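Local coordinates for ABC transporter periplasmic peptide-binding protein (Pseudoalteromonas, PDB 4QFL) that binds dipeptides in the periplasm, here alanyl-phenylalanine, and probably hands them to an ABC transporter in the membrane for uptake, at residues A[416-421]-A[455-460]; A[446-451]-A[497-502]; A[388-393]-A[407-412]. One frame throughout, in Å; residues are numbered along the deposited sequence.

How the contacts relate
Contacts 1 and 2 are buried, whereas contact 3 lies farther from the centre of the chain and is partly open to solvent. Their chemistry follows: contact 2 is purely aliphatic, contact 1 adds a lysine and bridging water to a small apolar patch beside the dipeptide pocket, and contact 3 sets a salt bridge beside an alanine-isoleucine pair. Contacts 1 and 2 touch directly, Asn458 packing on the backbone of Leu447 and Ala460 on that of Pro499, and both rest on strand 291-297. Contact 3 leads into contact 1 along the chain, since strand 406-410 is followed by helix 414-422, and Phe417 and Arg420 lie against Tyr412. Contacts 2 and 3 do not touch.

Contact 1: A[416-421]-A[455-460]; sequences TFIQRI and SGKNPA
Ile418 and Lys457 meet because of how each leaves its backbone: the isoleucine sets CG2 anti to its own N, with CG1 beside that N (chi1 -64°), while the lysine, whose CB points away from the helix, bends at its second torsion (chi2 -46°) and swings its end back. The two side chains cross at about a right angle, and NZ of Lys457 comes to 3.7 Å from CG2 of Ile418. This is a van der Waals touch; the polar link runs through water. One water takes a hydrogen bond from Lys457 NZ at 3.0 Å and gives one each to Gly456 O and Ile418 O, so that three bonds fix it between helix and loop. A second water joins NZ weakly to Gln419 OE1. A lysine suits this place because its long chain carries an amine from the loop to the helix. One turn farther on, Ile421 lays CG2 against CB of Pro459 at 4.2 Å, a methyl of the branched side chain against a rigid ring. Glycine suits position 456, where positive phi and two bonds back into the last turn end helix 450-454 in a Schellman motif. Asn458 then steadies the loop with an Asx turn, its OD1 accepting from Ala460 N at 2.9 Å. Branched and apolar, Ile418 also lines the pocket of the bound phenylalanine, and Lys457 touches Thr48 of the same pocket. Behind them, Ile421 rests on Val429 and Leu431 of strand 428-434, while Pro459 spans Val429 and, on the neighbouring strand 291-297, Tyr294 and Ala296.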
ATOM      1  N   THR A 416      13.035   7.388  -2.543  1.00 20.34           N
ATOM      2  CA  THR A 416      13.525   8.642  -1.990  1.00 17.00           C
ATOM      3  C   THR A 416      12.372   9.603  -1.773  1.00 17.64           C
ATOM      4  O   THR A 416      12.275  10.265  -0.743  1.00 18.92           O
ATOM      5  CB  THR A 416      14.503   9.311  -2.972  1.00 18.38           C
ATOM      6  OG1 THR A 416      15.610   8.439  -3.225  1.00 19.14           O
ATOM      7  CG2 THR A 416      15.015  10.632  -2.403  1.00 22.63           C
ATOM      8  N   PHE A 417      11.512   9.676  -2.777  1.00 16.80           N
ATOM      9  CA  PHE A 417      10.322  10.511  -2.773  1.00 16.48           C
ATOM     10  C   PHE A 417       9.470  10.255  -1.538  1.00 17.36           C
ATOM     11  O   PHE A 417       9.109  11.188  -0.805  1.00 14.78           O
ATOM     12  CB  PHE A 417       9.519  10.191  -4.032  1.00 16.91           C
ATOM     13  CG  PHE A 417       8.355  11.094  -4.268  1.00 17.78           C
ATOM     14  CD1 PHE A 417       8.537  12.331  -4.851  1.00 18.25           C
ATOM     15  CD2 PHE A 417       7.072  10.687  -3.952  1.00 17.75           C
ATOM     16  CE1 PHE A 417       7.463  13.156  -5.093  1.00 17.89           C
ATOM     17  CE2 PHE A 417       5.998  11.505  -4.191  1.00 18.84           C
ATOM     18  CZ  PHE A 417       6.192  12.746  -4.764  1.00 17.33           C
ATOM     19  N   ILE A 418       9.155   8.982  -1.309  1.00 16.97           N
ATOM     20  CA  ILE A 418       8.331   8.573  -0.175  1.00 17.08           C
ATOM     21  C   ILE A 418       8.948   9.050   1.135  1.00 17.70           C
ATOM     22  O   ILE A 418       8.274   9.595   2.007  1.00 18.25           O
ATOM     23  CB  ILE A 418       8.171   7.035  -0.131  1.00 16.15           C
ATOM     24  CG1 ILE A 418       7.407   6.537  -1.358  1.00 16.96           C
ATOM     25  CG2 ILE A 418       7.480   6.607   1.163  1.00 16.89           C
ATOM     26  CD1 ILE A 418       6.084   7.167  -1.518  1.00 20.96           C
ATOM     27  N   GLN A 419      10.248   8.843   1.252  1.00 16.88           N
ATOM     28  CA  GLN A 419      11.002   9.221   2.438  1.00 20.05           C
ATOM     29  C   GLN A 419      10.909  10.726   2.723  1.00 21.13           C
ATOM     30  O   GLN A 419      10.656  11.143   3.848  1.00 19.66           O
ATOM     31  CB  GLN A 419      12.461   8.767   2.261  1.00 22.82           C
ATOM     32  CG  GLN A 419      13.424   9.240   3.315  1.00 25.38           C
ATOM     33  CD  GLN A 419      13.295   8.469   4.610  1.00 34.51           C
ATOM     34  OE1 GLN A 419      12.226   7.940   4.936  1.00 38.12           O
ATOM     35  NE2 GLN A 419      14.391   8.396   5.363  1.00 37.19           N
ATOM     36  N   ARG A 420      11.097  11.539   1.692  1.00 20.13           N
ATOM     37  CA  ARG A 420      11.089  12.985   1.859  1.00 19.11           C
ATOM     38  C   ARG A 420       9.677  13.544   2.078  1.00 18.36           C
ATOM     39  O   ARG A 420       9.503  14.606   2.687  1.00 20.66           O
ATOM     40  CB  ARG A 420      11.834  13.672   0.706  1.00 20.91           C
ATOM     41  CG  ARG A 420      13.360  13.398   0.728  1.00 25.12           C
ATOM     42  CD  ARG A 420      14.138  14.100  -0.400  1.00 29.32           C
ATOM     43  NE  ARG A 420      15.552  13.707  -0.435  1.00 28.52           N
ATOM     44  CZ  ARG A 420      16.441  14.140  -1.331  1.00 29.78           C
ATOM     45  NH1 ARG A 420      16.087  14.989  -2.282  1.00 30.42           N
ATOM     46  NH2 ARG A 420      17.695  13.724  -1.278  1.00 29.21           N
ATOM     47  N   ILE A 421       8.667  12.814   1.618  1.00 17.52           N
ATOM     48  CA  ILE A 421       7.283  13.160   1.931  1.00 19.21           C
ATOM     49  C   ILE A 421       6.959  12.804   3.396  1.00 19.98           C
ATOM     50  O   ILE A 421       6.203  13.517   4.070  1.00 19.57           O
ATOM     51  CB  ILE A 421       6.278  12.485   0.953  1.00 16.26           C
ATOM     52  CG1 ILE A 421       6.451  13.018  -0.479  1.00 19.31           C
ATOM     53  CG2 ILE A 421       4.867  12.750   1.387  1.00 15.68           C
ATOM     54  CD1 ILE A 421       5.986  14.466  -0.672  1.00 17.85           C
ATOM     55  N   SER A 455       3.989   8.474  12.324  1.00 23.81           N
ATOM     56  CA  SER A 455       4.808   7.482  11.627  1.00 21.00           C
ATOM     57  C   SER A 455       5.398   8.007  10.324  1.00 20.03           C
ATOM     58  O   SER A 455       6.112   7.300   9.633  1.00 22.86           O
ATOM     59  CB  SER A 455       3.995   6.223  11.366  1.00 21.69           C
ATOM     60  OG  SER A 455       3.500   5.701  12.590  1.00 25.32           O
ATOM     61  N   GLY A 456       5.105   9.253   9.993  1.00 19.01           N
ATOM     62  CA  GLY A 456       5.626   9.835   8.774  1.00 19.95           C
ATOM     63  C   GLY A 456       4.926   9.308   7.540  1.00 20.94           C
ATOM     64  O   GLY A 456       5.509   9.299   6.453  1.00 22.72           O
ATOM     65  N   LYS A 457       3.671   8.891   7.697  1.00 18.53           N
ATOM     66  CA  LYS A 457       2.924   8.288   6.591  1.00 18.96           C
ATOM     67  C   LYS A 457       1.693   9.090   6.162  1.00 18.13           C
ATOM     68  O   LYS A 457       0.927   8.658   5.308  1.00 20.71           O
ATOM     69  CB  LYS A 457       2.543   6.848   6.935  1.00 18.59           C
ATOM     70  CG  LYS A 457       3.752   5.901   6.978  1.00 20.58           C
ATOM     71  CD  LYS A 457       4.662   6.110   5.766  1.00 19.04           C
ATOM     72  CE  LYS A 457       5.585   4.936   5.539  1.00 20.19           C
ATOM     73  NZ  LYS A 457       6.581   5.256   4.486  1.00 23.91           N
ATOM     74  N   ASN A 458       1.511  10.261   6.761  1.00 17.25           N
ATOM     75  CA  ASN A 458       0.378  11.120   6.450  1.00 17.32           C
ATOM     76  C   ASN A 458       0.840  12.288   5.580  1.00 17.19           C
ATOM     77  O   ASN A 458       1.451  13.223   6.080  1.00 19.71           O
ATOM     78  CB  ASN A 458      -0.220  11.644   7.752  1.00 15.24           C
ATOM     79  CG  ASN A 458      -1.417  12.537   7.534  1.00 17.35           C
ATOM     80  OD1 ASN A 458      -1.672  13.001   6.432  1.00 17.88           O
ATOM     81  ND2 ASN A 458      -2.161  12.786   8.600  1.00 18.87           N
ATOM     82  N   PRO A 459       0.560  12.239   4.271  1.00 17.04           N
ATOM     83  CA  PRO A 459       1.093  13.263   3.362  1.00 18.17           C
ATOM     84  C   PRO A 459       0.506  14.658   3.612  1.00 16.05           C
ATOM     85  O   PRO A 459       1.039  15.638   3.122  1.00 15.02           O
ATOM     86  CB  PRO A 459       0.699  12.745   1.967  1.00 16.73           C
ATOM     87  CG  PRO A 459       0.402  11.303   2.162  1.00 18.34           C
ATOM     88  CD  PRO A 459      -0.154  11.177   3.544  1.00 18.98           C
ATOM     89  N   ALA A 460      -0.576  14.742   4.378  1.00 16.42           N
ATOM     90  CA  ALA A 460      -1.144  16.040   4.733  1.00 16.78           C
ATOM     91  C   ALA A 460      -0.575  16.601   6.044  1.00 15.80           C
ATOM     92  O   ALA A 460      -0.909  17.710   6.453  1.00 16.63           O
ATOM     93  CB  ALA A 460      -2.661  15.948   4.810  1.00 17.75           C
TER
HETATM   94  O   HOH W   1       5.979   8.097   3.663  1.00 25.29           O
HETATM   95  O   HOH W   2       9.602   5.999   3.844  1.00 27.90           O

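Contact 2: A[446-451]-A[497-502]; sequences PLLSCT and QLPLYP
The backbones of Leu448 and Pro499 stay well apart, 8.4 Å between their CA atoms, one in a weakly bonded helical turn and the other just before strand 500-513. One methyl bridges the gap: CD2 of Leu448 reaches CD2 of Leu500 at 3.9 Å and CB of Pro499 at 4.4 Å. The leucine side chains cross obliquely. The CB of Leu500 points toward the other segment, and a chi1 of 51°, which holds CG in the crowded position between backbone N and carbonyl carbon, helps to bring CD2 against Leu448. Branched, apolar leucines suit a buried seam with no polar bond across it, and the compact ring of Pro499 adds a rigid apolar surface. In the fold, which belongs to the periplasmic solute-binding proteins, this seam joins the short helix 445-448 to the start of strand 500-513: Pro499 and Tyr501 bond through their backbones to strand 291-297, and Ile494 of helix 480-497 touches both leucines. Leu498, with positive phi, turns the chain out of that helix. On the other segment Ser449 is the N-cap of helix 450-454, its OG accepting from Ala452 N, and the next residue, Cys450, forms a disulfide with Cys463.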
ATOM      1  N   PRO A 446      -4.502   4.307   8.137  1.00 17.34           N
ATOM      2  CA  PRO A 446      -3.106   4.333   7.669  1.00 16.24           C
ATOM      3  C   PRO A 446      -2.716   5.621   6.953  1.00 19.26           C
ATOM      4  O   PRO A 446      -1.579   5.730   6.491  1.00 22.51           O
ATOM      5  CB  PRO A 446      -3.037   3.181   6.654  1.00 16.31           C
ATOM      6  CG  PRO A 446      -4.325   2.413   6.803  1.00 18.33           C
ATOM      7  CD  PRO A 446      -5.336   3.390   7.344  1.00 18.65           C
ATOM      8  N   LEU A 447      -3.634   6.575   6.848  1.00 16.97           N
ATOM      9  CA  LEU A 447      -3.418   7.728   5.990  1.00 19.08           C
ATOM     10  C   LEU A 447      -3.482   9.024   6.739  1.00 18.88           C
ATOM     11  O   LEU A 447      -2.537   9.802   6.715  1.00 21.68           O
ATOM     12  CB  LEU A 447      -4.494   7.780   4.917  1.00 20.07           C
ATOM     13  CG  LEU A 447      -4.062   7.534   3.483  1.00 21.18           C
ATOM     14  CD1 LEU A 447      -3.333   6.209   3.391  1.00 22.53           C
ATOM     15  CD2 LEU A 447      -5.271   7.564   2.579  1.00 19.56           C
ATOM     16  N   LEU A 448      -4.627   9.256   7.378  1.00 18.54           N
ATOM     17  CA  LEU A 448      -4.953  10.557   7.969  1.00 17.60           C
ATOM     18  C   LEU A 448      -4.995  10.637   9.506  1.00 18.34           C
ATOM     19  O   LEU A 448      -5.220  11.710  10.062  1.00 19.68           O
ATOM     20  CB  LEU A 448      -6.281  11.061   7.395  1.00 18.56           C
ATOM     21  CG  LEU A 448      -6.231  11.536   5.945  1.00 18.75           C
ATOM     22  CD1 LEU A 448      -7.614  11.912   5.458  1.00 21.71           C
ATOM     23  CD2 LEU A 448      -5.282  12.705   5.792  1.00 19.55           C
ATOM     24  N   SER A 449      -4.760   9.528  10.195  1.00 16.99           N
ATOM     25  CA  SER A 449      -4.822   9.526  11.655  1.00 17.33           C
ATOM     26  C   SER A 449      -3.618  10.204  12.292  1.00 17.01           C
ATOM     27  O   SER A 449      -2.627  10.475  11.629  1.00 18.29           O
ATOM     28  CB  SER A 449      -4.943   8.100  12.189  1.00 18.94           C
ATOM     29  OG  SER A 449      -3.803   7.345  11.818  1.00 18.16           O
ATOM     30  N   CYS A 450      -3.710  10.487  13.584  1.00 17.82           N
ATOM     31  CA  CYS A 450      -2.566  11.037  14.307  1.00 19.24           C
ATOM     32  C   CYS A 450      -1.403  10.055  14.353  1.00 16.74           C
ATOM     33  O   CYS A 450      -0.264  10.439  14.114  1.00 17.40           O
ATOM     34  CB  CYS A 450      -2.963  11.493  15.705  1.00 21.94           C
ATOM     35  SG  CYS A 450      -3.919  13.051  15.687  1.00 21.56           S
ATOM     36  N   THR A 451      -1.690   8.791  14.631  1.00 18.67           N
ATOM     37  CA  THR A 451      -0.655   7.765  14.600  1.00 18.08           C
ATOM     38  C   THR A 451      -0.015   7.652  13.211  1.00 18.57           C
ATOM     39  O   THR A 451       1.195   7.429  13.099  1.00 19.84           O
ATOM     40  CB  THR A 451      -1.169   6.402  15.072  1.00 16.65           C
ATOM     41  OG1 THR A 451      -2.339   6.048  14.337  1.00 19.28           O
ATOM     42  CG2 THR A 451      -1.536   6.461  16.526  1.00 19.88           C
ATOM     43  N   GLN A 497     -12.435  20.090   5.666  1.00 20.17           N
ATOM     44  CA  GLN A 497     -11.137  20.566   6.126  1.00 20.78           C
ATOM     45  C   GLN A 497     -10.073  20.513   5.041  1.00 20.24           C
ATOM     46  O   GLN A 497      -9.061  21.203   5.122  1.00 21.01           O
ATOM     47  CB  GLN A 497     -10.683  19.779   7.370  1.00 21.48           C
ATOM     48  CG  GLN A 497     -11.491  20.069   8.645  1.00 24.12           C
ATOM     49  CD  GLN A 497     -11.526  21.562   9.000  1.00 30.76           C
ATOM     50  OE1 GLN A 497     -12.599  22.146   9.199  1.00 32.61           O
ATOM     51  NE2 GLN A 497     -10.351  22.184   9.067  1.00 26.14           N
ATOM     52  N   LEU A 498     -10.297  19.672   4.041  1.00 19.63           N
ATOM     53  CA  LEU A 498      -9.362  19.526   2.926  1.00 17.36           C
ATOM     54  C   LEU A 498      -7.897  19.352   3.302  1.00 18.27           C
ATOM     55  O   LEU A 498      -7.044  20.058   2.783  1.00 17.34           O
ATOM     56  CB  LEU A 498      -9.480  20.714   1.981  1.00 18.45           C
ATOM     57  CG  LEU A 498     -10.848  20.789   1.316  1.00 23.22           C
ATOM     58  CD1 LEU A 498     -10.928  22.042   0.478  1.00 26.36           C
ATOM     59  CD2 LEU A 498     -11.108  19.534   0.482  1.00 22.28           C
ATOM     60  N   PRO A 499      -7.593  18.401   4.195  1.00 16.14           N
ATOM     61  CA  PRO A 499      -6.181  18.068   4.374  1.00 17.06           C
ATOM     62  C   PRO A 499      -5.640  17.573   3.037  1.00 15.19           C
ATOM     63  O   PRO A 499      -4.518  17.872   2.657  1.00 16.39           O
ATOM     64  CB  PRO A 499      -6.215  16.945   5.409  1.00 16.45           C
ATOM     65  CG  PRO A 499      -7.626  16.399   5.343  1.00 17.94           C
ATOM     66  CD  PRO A 499      -8.487  17.549   4.990  1.00 15.94           C
ATOM     67  N   LEU A 500      -6.459  16.818   2.321  1.00 15.38           N
ATOM     68  CA  LEU A 500      -6.137  16.446   0.963  1.00 15.71           C
ATOM     69  C   LEU A 500      -7.405  16.516   0.125  1.00 17.78           C
ATOM     70  O   LEU A 500      -8.518  16.535   0.655  1.00 18.94           O
ATOM     71  CB  LEU A 500      -5.517  15.050   0.910  1.00 16.49           C
ATOM     72  CG  LEU A 500      -6.240  13.903   1.625  1.00 17.79           C
ATOM     73  CD1 LEU A 500      -7.483  13.473   0.849  1.00 20.42           C
ATOM     74  CD2 LEU A 500      -5.322  12.702   1.846  1.00 16.00           C
ATOM     75  N   TYR A 501      -7.222  16.553  -1.186  1.00 17.06           N
ATOM     76  CA  TYR A 501      -8.322  16.673  -2.126  1.00 18.16           C
ATOM     77  C   TYR A 501      -8.374  15.428  -2.979  1.00 18.51           C
ATOM     78  O   TYR A 501      -7.476  15.207  -3.800  1.00 17.88           O
ATOM     79  CB  TYR A 501      -8.086  17.881  -3.022  1.00 17.60           C
ATOM     80  CG  TYR A 501      -9.094  18.083  -4.139  1.00 20.53           C
ATOM     81  CD1 TYR A 501     -10.458  17.920  -3.926  1.00 24.78           C
ATOM     82  CD2 TYR A 501      -8.674  18.482  -5.399  1.00 25.06           C
ATOM     83  CE1 TYR A 501     -11.374  18.134  -4.958  1.00 24.83           C
ATOM     84  CE2 TYR A 501      -9.571  18.694  -6.425  1.00 25.05           C
ATOM     85  CZ  TYR A 501     -10.915  18.520  -6.203  1.00 27.13           C
ATOM     86  OH  TYR A 501     -11.788  18.741  -7.244  1.00 30.64           O
ATOM     87  N   PRO A 502      -9.418  14.603  -2.785  1.00 18.65           N
ATOM     88  CA  PRO A 502      -9.614  13.411  -3.614  1.00 18.71           C
ATOM     89  C   PRO A 502      -9.742  13.824  -5.066  1.00 19.49           C
ATOM     90  O   PRO A 502     -10.533  14.711  -5.380  1.00 20.76           O
ATOM     91  CB  PRO A 502     -10.956  12.863  -3.116  1.00 18.26           C
ATOM     92  CG  PRO A 502     -11.075  13.366  -1.720  1.00 17.56           C
ATOM     93  CD  PRO A 502     -10.443  14.720  -1.731  1.00 17.73           C
TER

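Contact 3: A[388-393]-A[407-412]; sequences NARKMA and VNIVEY
Ala393 on the helix and Ile409 on the strand have their CA atoms only 6.8 Å apart, close packing that the small alanine permits. The segments belong to a beta-alpha-beta crossover: helix 389-401 follows strand 373-378 and leads to strand 406-410, which runs parallel to strand 373-378, and here the helix lies against the returning strand. Ile409 fills the interface, with CD1 at 3.6 Å from CB of Ala393 and tucked against that residue's carbonyl group, while CG2 sits over one face of the guanidinium, 3.8 Å from NH1 of Arg390. OE1 of Glu411 lies at the edge of the same group, tilted somewhat from its plane; the CG of this glutamate is anti to its backbone N (chi1 -165°), and its extended chain carries the carboxylate to the arginine. Arg390 NE donates to Glu411 OE1 at 2.6 Å, meeting it on the syn side but somewhat out of the carboxylate plane, a salt bridge through one oxygen. The two flat groups are turned 61° apart, and the N-H...O angle of 137° shows a bent bond. Replacing Arg390 by an alanine here would probably leave the Glu411 carboxylate without its charged mate and uncover the CG2 of Ile409. A long, charged, partly apolar chain suits this partly exposed place, where NH1 also makes a weak ion pair with Glu394. At the start of the helix Asn388 is the N-cap: its OD1 accepts from Lys391 N at 3.0 Å, the donor standing above the carbonyl plane.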
ATOM      1  N   ASN A 388       0.223   9.174 -14.155  1.00 17.27           N
ATOM      2  CA  ASN A 388       1.213  10.166 -14.573  1.00 18.33           C
ATOM      3  C   ASN A 388       1.207  11.416 -13.697  1.00 18.59           C
ATOM      4  O   ASN A 388       0.659  12.452 -14.089  1.00 19.37           O
ATOM      5  CB  ASN A 388       0.999  10.547 -16.045  1.00 18.22           C
ATOM      6  CG  ASN A 388       2.216  11.222 -16.665  1.00 21.58           C
ATOM      7  OD1 ASN A 388       3.105  11.720 -15.963  1.00 19.34           O
ATOM      8  ND2 ASN A 388       2.259  11.243 -17.989  1.00 20.87           N
ATOM      9  N   ALA A 389       1.821  11.320 -12.520  1.00 16.92           N
ATOM     10  CA  ALA A 389       1.808  12.428 -11.570  1.00 16.14           C
ATOM     11  C   ALA A 389       2.466  13.660 -12.171  1.00 18.04           C
ATOM     12  O   ALA A 389       2.050  14.783 -11.899  1.00 18.52           O
ATOM     13  CB  ALA A 389       2.506  12.031 -10.286  1.00 17.61           C
ATOM     14  N   ARG A 390       3.483  13.436 -13.000  1.00 18.54           N
ATOM     15  CA  ARG A 390       4.229  14.511 -13.656  1.00 19.24           C
ATOM     16  C   ARG A 390       3.315  15.306 -14.559  1.00 20.21           C
ATOM     17  O   ARG A 390       3.245  16.523 -14.458  1.00 21.32           O
ATOM     18  CB  ARG A 390       5.336  13.925 -14.517  1.00 22.23           C
ATOM     19  CG  ARG A 390       6.734  14.257 -14.082  1.00 27.70           C
ATOM     20  CD  ARG A 390       7.188  15.652 -14.502  1.00 31.00           C
ATOM     21  NE  ARG A 390       8.554  15.876 -14.018  1.00 33.53           N
ATOM     22  CZ  ARG A 390       9.130  17.065 -13.855  1.00 33.83           C
ATOM     23  NH1 ARG A 390       8.472  18.182 -14.142  1.00 31.46           N
ATOM     24  NH2 ARG A 390      10.372  17.134 -13.397  1.00 29.84           N
ATOM     25  N   LYS A 391       2.647  14.605 -15.473  1.00 19.62           N
ATOM     26  CA  LYS A 391       1.688  15.227 -16.380  1.00 21.58           C
ATOM     27  C   LYS A 391       0.607  15.948 -15.585  1.00 20.52           C
ATOM     28  O   LYS A 391       0.228  17.076 -15.908  1.00 22.12           O
ATOM     29  CB  LYS A 391       1.057  14.165 -17.273  1.00 18.92           C
ATOM     30  CG  LYS A 391      -0.027  14.651 -18.208  1.00 23.41           C
ATOM     31  CD  LYS A 391       0.529  15.504 -19.328  1.00 29.90           C
ATOM     32  CE  LYS A 391      -0.498  15.694 -20.456  1.00 31.22           C
ATOM     33  NZ  LYS A 391      -0.365  17.008 -21.187  1.00 31.17           N
ATOM     34  N   MET A 392       0.106  15.297 -14.541  1.00 20.15           N
ATOM     35  CA  MET A 392      -0.898  15.918 -13.694  1.00 17.75           C
ATOM     36  C   MET A 392      -0.376  17.196 -13.043  1.00 19.98           C
ATOM     37  O   MET A 392      -1.094  18.188 -12.957  1.00 23.59           O
ATOM     38  CB  MET A 392      -1.378  14.952 -12.617  1.00 16.98           C
ATOM     39  CG  MET A 392      -2.523  15.502 -11.806  1.00 17.29           C
ATOM     40  SD  MET A 392      -3.162  14.334 -10.602  1.00 20.47           S
ATOM     41  CE  MET A 392      -3.646  12.971 -11.659  1.00 19.77           C
ATOM     42  N   ALA A 393       0.863  17.172 -12.576  1.00 17.64           N
ATOM     43  CA  ALA A 393       1.445  18.336 -11.918  1.00 18.63           C
ATOM     44  C   ALA A 393       1.654  19.489 -12.904  1.00 21.95           C
ATOM     45  O   ALA A 393       1.506  20.660 -12.550  1.00 21.34           O
ATOM     46  CB  ALA A 393       2.762  17.966 -11.224  1.00 19.77           C
ATOM     47  N   VAL A 407       3.670  27.531  -9.438  1.00 25.42           N
ATOM     48  CA  VAL A 407       4.027  26.185  -9.020  1.00 23.97           C
ATOM     49  C   VAL A 407       5.396  25.774  -9.541  1.00 25.02           C
ATOM     50  O   VAL A 407       5.707  25.944 -10.721  1.00 23.87           O
ATOM     51  CB  VAL A 407       2.992  25.146  -9.506  1.00 22.41           C
ATOM     52  CG1 VAL A 407       3.476  23.747  -9.194  1.00 22.11           C
ATOM     53  CG2 VAL A 407       1.640  25.398  -8.876  1.00 22.48           C
ATOM     54  N   ASN A 408       6.216  25.224  -8.657  1.00 23.25           N
ATOM     55  CA  ASN A 408       7.399  24.518  -9.098  1.00 22.36           C
ATOM     56  C   ASN A 408       7.192  23.036  -8.804  1.00 23.50           C
ATOM     57  O   ASN A 408       6.628  22.677  -7.773  1.00 22.72           O
ATOM     58  CB  ASN A 408       8.639  25.051  -8.398  1.00 25.10           C
ATOM     59  CG  ASN A 408       8.663  24.708  -6.927  1.00 23.74           C
ATOM     60  OD1 ASN A 408       7.821  25.165  -6.155  1.00 27.40           O
ATOM     61  ND2 ASN A 408       9.636  23.902  -6.526  1.00 24.91           N
ATOM     62  N   ILE A 409       7.633  22.178  -9.712  1.00 22.78           N
ATOM     63  CA  ILE A 409       7.384  20.745  -9.582  1.00 21.16           C
ATOM     64  C   ILE A 409       8.611  20.014  -9.059  1.00 19.29           C
ATOM     65  O   ILE A 409       9.693  20.147  -9.613  1.00 19.90           O
ATOM     66  CB  ILE A 409       6.934  20.147 -10.932  1.00 21.86           C
ATOM     67  CG1 ILE A 409       5.643  20.827 -11.399  1.00 21.74           C
ATOM     68  CG2 ILE A 409       6.750  18.635 -10.817  1.00 22.96           C
ATOM     69  CD1 ILE A 409       5.097  20.292 -12.713  1.00 25.03           C
ATOM     70  N   VAL A 410       8.441  19.243  -7.991  1.00 17.83           N
ATOM     71  CA  VAL A 410       9.555  18.501  -7.414  1.00 19.18           C
ATOM     72  C   VAL A 410       9.387  17.000  -7.620  1.00 21.60           C
ATOM     73  O   VAL A 410       8.308  16.449  -7.417  1.00 20.15           O
ATOM     74  CB  VAL A 410       9.688  18.763  -5.916  1.00 19.73           C
ATOM     75  CG1 VAL A 410      10.740  17.863  -5.323  1.00 21.05           C
ATOM     76  CG2 VAL A 410      10.035  20.225  -5.670  1.00 22.12           C
ATOM     77  N   GLU A 411      10.457  16.337  -8.024  1.00 20.39           N
ATOM     78  CA  GLU A 411      10.376  14.914  -8.297  1.00 20.42           C
ATOM     79  C   GLU A 411      11.692  14.213  -7.964  1.00 22.20           C
ATOM     80  O   GLU A 411      12.766  14.711  -8.287  1.00 23.30           O
ATOM     81  CB  GLU A 411      10.006  14.714  -9.766  1.00 23.09           C
ATOM     82  CG  GLU A 411       9.541  13.314 -10.140  1.00 26.03           C
ATOM     83  CD  GLU A 411       9.187  13.203 -11.613  1.00 26.65           C
ATOM     84  OE1 GLU A 411       9.505  14.148 -12.371  1.00 26.25           O
ATOM     85  OE2 GLU A 411       8.591  12.173 -12.014  1.00 27.58           O
ATOM     86  N   TYR A 412      11.605  13.061  -7.306  1.00 20.94           N
ATOM     87  CA  TYR A 412      12.785  12.261  -6.987  1.00 19.70           C
ATOM     88  C   TYR A 412      12.467  10.784  -7.180  1.00 18.86           C
ATOM     89  O   TYR A 412      11.304  10.406  -7.274  1.00 20.85           O
ATOM     90  CB  TYR A 412      13.243  12.487  -5.540  1.00 21.54           C
ATOM     91  CG  TYR A 412      13.594  13.918  -5.171  1.00 21.53           C
ATOM     92  CD1 TYR A 412      14.851  14.431  -5.427  1.00 24.04           C
ATOM     93  CD2 TYR A 412      12.671  14.737  -4.553  1.00 22.02           C
ATOM     94  CE1 TYR A 412      15.173  15.742  -5.093  1.00 28.52           C
ATOM     95  CE2 TYR A 412      12.980  16.044  -4.211  1.00 26.03           C
ATOM     96  CZ  TYR A 412      14.229  16.544  -4.485  1.00 28.31           C
ATOM     97  OH  TYR A 412      14.534  17.845  -4.141  1.00 34.95           O
TER